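Side-chain contacts in trans-4-hydroxy-L-proline dehydratase (Clostridioides difficile 70-100-2010, PDB 6VXC), which catalyses the radical-based dehydration of trans-4-hydroxy-L-proline to (S)-1-pyrroline-5-carboxylate in the anaerobic breakdown of hydroxyproline: residues T405-K408 / F409-R412; G734-G737 / L738-A742. All blocks are in the same frame, centred on the assembly; numbering follows the deposited sequence.

Contact 1. Residues T405-K408 / F409-R412; sequences TPQK and FLKR
Thr405 and Phe409 meet because both carry their outer carbons away from the backbone N: at Thr405, OG1 lies beside the backbone N (chi1 -61°), which leaves the methyl CG2 anti to it, and CG of Phe409 is likewise anti to its own N. The methyl CG2 of Thr405 then stands 3.6 Å from CD2 of Phe409, on a slanting approach to the ring. The same torsion at Thr405 turns OG1 back to the N of Ser402, which binds it.

Gln407 is folded rather than extended. Its bend at chi2 (75°) brings the amide alongside Leu410, the two side chains pointing the same way, and OE1 of Gln407, whose polar partner is Arg746, lies 3.7 Å from CD2 of Leu410. CG of Gln407 also meets CD of Lys411 at 4.1 Å, where the two chains cross at a slant before the lysine ammonium leaves for Asp739.

The backbone records how the helix begins. The carbonyl O of Pro406 receives two weak bonds, from N of Leu410 at 3.4 Å and from N of Phe409 at 3.1 Å with a bent N-H...O angle of 126°. One residue on, the pattern is regular: N of Lys411 donates to O of Gln407 at 2.9 Å, and N of Arg412 to O of Lys408 at 3.0 Å.

Towards helix 378-390, Lys408 makes a cation-pi contact with Tyr381 and Arg412 forms salt bridges to Asp385 and Asp388, while Phe409 packs on Leu384 of that helix and on Val399 and Ile401 of strand 396-401. The arrangement is that of a helix N-terminus with Pro406 at the N-cap, opening the helix of the beta-alpha-beta crossover from strand 396-401 to strand 426-428.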
loop_
_atom_site.group_PDB
_atom_site.type_symbol
_atom_site.label_atom_id
_atom_site.label_comp_id
_atom_site.label_asym_id
_atom_site.label_seq_id
_atom_site.Cartn_x
_atom_site.Cartn_y
_atom_site.Cartn_z
ATOM N N THR A 405 6.609 9.192 23.150
ATOM C CA THR A 405 7.155 10.118 22.164
ATOM C C THR A 405 7.197 11.533 22.736
ATOM O O THR A 405 6.204 11.998 23.294
ATOM C CB THR A 405 6.291 10.108 20.897
ATOM O OG1 THR A 405 6.287 8.798 20.313
ATOM C CG2 THR A 405 6.780 11.155 19.878
ATOM N N PRO A 406 8.310 12.245 22.603
ATOM C CA PRO A 406 8.355 13.634 23.082
ATOM C C PRO A 406 7.358 14.513 22.342
ATOM O O PRO A 406 7.121 14.346 21.145
ATOM C CB PRO A 406 9.805 14.055 22.815
ATOM C CG PRO A 406 10.559 12.741 22.711
ATOM C CD PRO A 406 9.618 11.771 22.129
ATOM N N GLN A 407 6.725 15.420 23.082
ATOM C CA GLN A 407 5.750 16.309 22.462
ATOM C C GLN A 407 6.381 17.148 21.356
ATOM O O GLN A 407 5.719 17.469 20.369
ATOM C CB GLN A 407 5.101 17.203 23.520
ATOM C CG GLN A 407 3.875 17.958 23.013
ATOM C CD GLN A 407 2.651 17.075 22.869
ATOM O OE1 GLN A 407 2.733 15.851 22.996
ATOM N NE2 GLN A 407 1.495 17.699 22.633
ATOM N N LYS A 408 7.659 17.492 21.484
ATOM C CA LYS A 408 8.321 18.262 20.435
ATOM C C LYS A 408 8.288 17.529 19.095
ATOM O O LYS A 408 8.096 18.149 18.041
ATOM C CB LYS A 408 9.768 18.559 20.833
ATOM C CG LYS A 408 10.591 19.229 19.738
ATOM C CD LYS A 408 12.039 19.503 20.184
ATOM C CE LYS A 408 12.880 20.045 19.037
ATOM N NZ LYS A 408 14.324 20.070 19.378
ATOM N N PHE A 409 8.487 16.210 19.116
ATOM C CA PHE A 409 8.463 15.449 17.871
ATOM C C PHE A 409 7.066 15.461 17.264
ATOM O O PHE A 409 6.896 15.729 16.074
ATOM C CB PHE A 409 8.936 14.018 18.123
ATOM C CG PHE A 409 8.945 13.147 16.882
ATOM C CD1 PHE A 409 10.011 13.194 15.997
ATOM C CD2 PHE A 409 7.890 12.284 16.606
ATOM C CE1 PHE A 409 10.030 12.396 14.862
ATOM C CE2 PHE A 409 7.901 11.485 15.458
ATOM C CZ PHE A 409 8.982 11.544 14.583
ATOM N N LEU A 410 6.047 15.197 18.080
ATOM C CA LEU A 410 4.684 15.232 17.568
ATOM C C LEU A 410 4.348 16.596 16.962
ATOM O O LEU A 410 3.745 16.677 15.884
ATOM C CB LEU A 410 3.705 14.877 18.691
ATOM C CG LEU A 410 2.219 15.094 18.407
ATOM C CD1 LEU A 410 1.739 14.282 17.194
ATOM C CD2 LEU A 410 1.375 14.810 19.665
ATOM N N LYS A 411 4.731 17.685 17.640
ATOM C CA LYS A 411 4.361 19.008 17.149
ATOM C C LYS A 411 5.078 19.342 15.847
ATOM O O LYS A 411 4.503 19.985 14.965
ATOM C CB LYS A 411 4.623 20.071 18.218
ATOM C CG LYS A 411 3.597 20.015 19.365
ATOM C CD LYS A 411 3.807 21.118 20.395
ATOM C CE LYS A 411 3.498 22.498 19.819
ATOM N NZ LYS A 411 3.485 23.539 20.899
ATOM N N ARG A 412 6.329 18.914 15.704
ATOM C CA ARG A 412 7.022 19.089 14.435
ATOM C C ARG A 412 6.297 18.351 13.310
ATOM O O ARG A 412 6.188 18.865 12.188
ATOM C CB ARG A 412 8.466 18.612 14.564
ATOM C CG ARG A 412 9.264 18.678 13.297
ATOM C CD ARG A 412 9.645 20.103 12.940
ATOM N NE ARG A 412 10.542 20.121 11.787
ATOM C CZ ARG A 412 10.191 20.556 10.587
ATOM N NH1 ARG A 412 8.964 21.027 10.402
ATOM N NH2 ARG A 412 11.055 20.524 9.581
#

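Contact 2. Residues G734-G737 / L738-A742; sequences GEKG and LDNMA
The carbonyl O of Lys736 takes the shortest hydrogen bond here, 2.8 Å from N of Asn740, with an N-H...O angle of 151°. The amide of Asn740 folds back over the same oxygen, its CG anti to the carbonyl carbon and beside the backbone N (chi1 -78°). ND2 of Asn740 still makes no hydrogen bond to O of Lys736, since the angle is poor; it donates instead to a water 3.3 Å away. That water also accepts a weak bond from NZ of Lys736, so it links the ends of two side chains one helical turn apart.

Around this pair runs regular alpha-helical bonding from residue i+4 back to i: N of Leu738 to O of Gly734, N of Asp739 to O of Glu735 and N of Met741 to O of Gly737, the last at 3.0 Å. These bonds belong to the N-terminal part of helix 734-750, which crosses from strand 724-726 to strand 755-759 in a beta-alpha-beta unit. Leu738 and Met741 both rest on Arg418 of helix 407-418, and NH2 of Arg418 also binds the carbonyl O of Gly734.

Asp739 and Glu735 cross at a slant, CG of Glu735 lying 3.7 Å from OD2 of Asp739, with the carboxylate planes 27° apart. OE2 of Glu735 and OD2 of Asp739 come within 4.3 Å, a like-charge approach that may raise the proton affinity of either acid. Glu735 also touches a crystal neighbour, so the approach may be less close in solution, and Lys411, the partner of Asp739 OD1, probably offsets part of its cost. CG of Met741 passes 3.4 Å from O of Gly737, and the rest of the side chain leads away from Gly734-Gly737.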
loop_
_atom_site.group_PDB
_atom_site.type_symbol
_atom_site.label_atom_id
_atom_site.label_comp_id
_atom_site.label_asym_id
_atom_site.label_seq_id
_atom_site.Cartn_x
_atom_site.Cartn_y
_atom_site.Cartn_z
ATOM N N GLY A 734 -1.353 29.407 14.163
ATOM C CA GLY A 734 -0.611 29.731 15.364
ATOM C C GLY A 734 -0.225 28.519 16.191
ATOM O O GLY A 734 -0.394 27.366 15.802
ATOM N N GLU A 735 0.327 28.812 17.371
ATOM C CA GLU A 735 0.715 27.751 18.293
ATOM C C GLU A 735 -0.504 27.012 18.834
ATOM O O GLU A 735 -0.439 25.805 19.065
ATOM C CB GLU A 735 1.539 28.328 19.455
ATOM C CG GLU A 735 1.356 27.574 20.778
ATOM C CD GLU A 735 1.831 28.359 22.009
ATOM O OE1 GLU A 735 3.057 28.563 22.144
ATOM O OE2 GLU A 735 0.975 28.769 22.838
ATOM N N LYS A 736 -1.613 27.722 19.066
ATOM C CA LYS A 736 -2.828 27.046 19.520
ATOM C C LYS A 736 -3.315 26.045 18.487
ATOM O O LYS A 736 -3.830 24.976 18.839
ATOM C CB LYS A 736 -3.939 28.049 19.803
ATOM C CG LYS A 736 -3.989 28.539 21.228
ATOM C CD LYS A 736 -5.144 29.514 21.420
ATOM C CE LYS A 736 -6.472 28.867 21.047
ATOM N NZ LYS A 736 -6.796 27.735 21.960
ATOM N N GLY A 737 -3.178 26.387 17.205
ATOM C CA GLY A 737 -3.565 25.457 16.164
ATOM C C GLY A 737 -2.733 24.189 16.192
ATOM O O GLY A 737 -3.269 23.081 16.107
ATOM N N LEU A 738 -1.407 24.333 16.318
ATOM C CA LEU A 738 -0.556 23.151 16.437
ATOM C C LEU A 738 -0.975 22.309 17.630
ATOM O O LEU A 738 -1.120 21.086 17.522
ATOM C CB LEU A 738 0.912 23.550 16.583
ATOM C CG LEU A 738 1.643 24.020 15.341
ATOM C CD1 LEU A 738 3.127 24.168 15.659
ATOM C CD2 LEU A 738 1.396 23.037 14.205
ATOM N N ASP A 739 -1.204 22.959 18.775
ATOM C CA ASP A 739 -1.577 22.210 19.967
ATOM C C ASP A 739 -2.908 21.503 19.769
ATOM O O ASP A 739 -3.080 20.362 20.211
ATOM C CB ASP A 739 -1.637 23.124 21.190
ATOM C CG ASP A 739 -0.263 23.587 21.630
ATOM O OD1 ASP A 739 0.727 22.898 21.293
ATOM O OD2 ASP A 739 -0.181 24.614 22.331
ATOM N N ASN A 740 -3.847 22.147 19.084
ATOM C CA ASN A 740 -5.135 21.502 18.865
ATOM C C ASN A 740 -4.992 20.252 18.003
ATOM O O ASN A 740 -5.605 19.224 18.300
ATOM C CB ASN A 740 -6.134 22.486 18.256
ATOM C CG ASN A 740 -6.716 23.445 19.297
ATOM O OD1 ASN A 740 -6.719 23.146 20.486
ATOM N ND2 ASN A 740 -7.231 24.584 18.844
ATOM N N MET A 741 -4.175 20.310 16.951
ATOM C CA MET A 741 -3.910 19.111 16.153
ATOM C C MET A 741 -3.243 18.028 16.993
ATOM O O MET A 741 -3.690 16.873 17.020
ATOM C CB MET A 741 -3.027 19.471 14.961
ATOM C CG MET A 741 -3.695 20.414 13.970
ATOM S SD MET A 741 -2.605 20.962 12.645
ATOM C CE MET A 741 -2.147 19.388 11.851
ATOM N N ALA A 742 -2.155 18.393 17.672
ATOM C CA ALA A 742 -1.423 17.457 18.512
ATOM C C ALA A 742 -2.327 16.825 19.555
ATOM O O ALA A 742 -2.241 15.624 19.814
ATOM C CB ALA A 742 -0.257 18.177 19.197
HETATM O O HOH W 1 -9.515 26.026 20.725
#

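Going from the N terminus, contact 1 (405-412) comes first and is complete long before contact 2 (734-742) begins; they neither nest nor cross. Each segment pair is continuous, so each contact closes a helical turn and no longer loop. Their helices, 407-418 and 734-750, serve different crossovers of one mixed sheet, in which strand 426-428 lies antiparallel to strand 755-759. With centres about 12 Å apart, the two contacts touch directly: NZ of Lys411 forms a salt bridge of 2.9 Å with OD1 of Asp739, and CD2 of Leu410 packs 3.7 Å from O of Ala742. The pyruvate formate lyase-like part of the chain is thereby tied to the glycine-radical part.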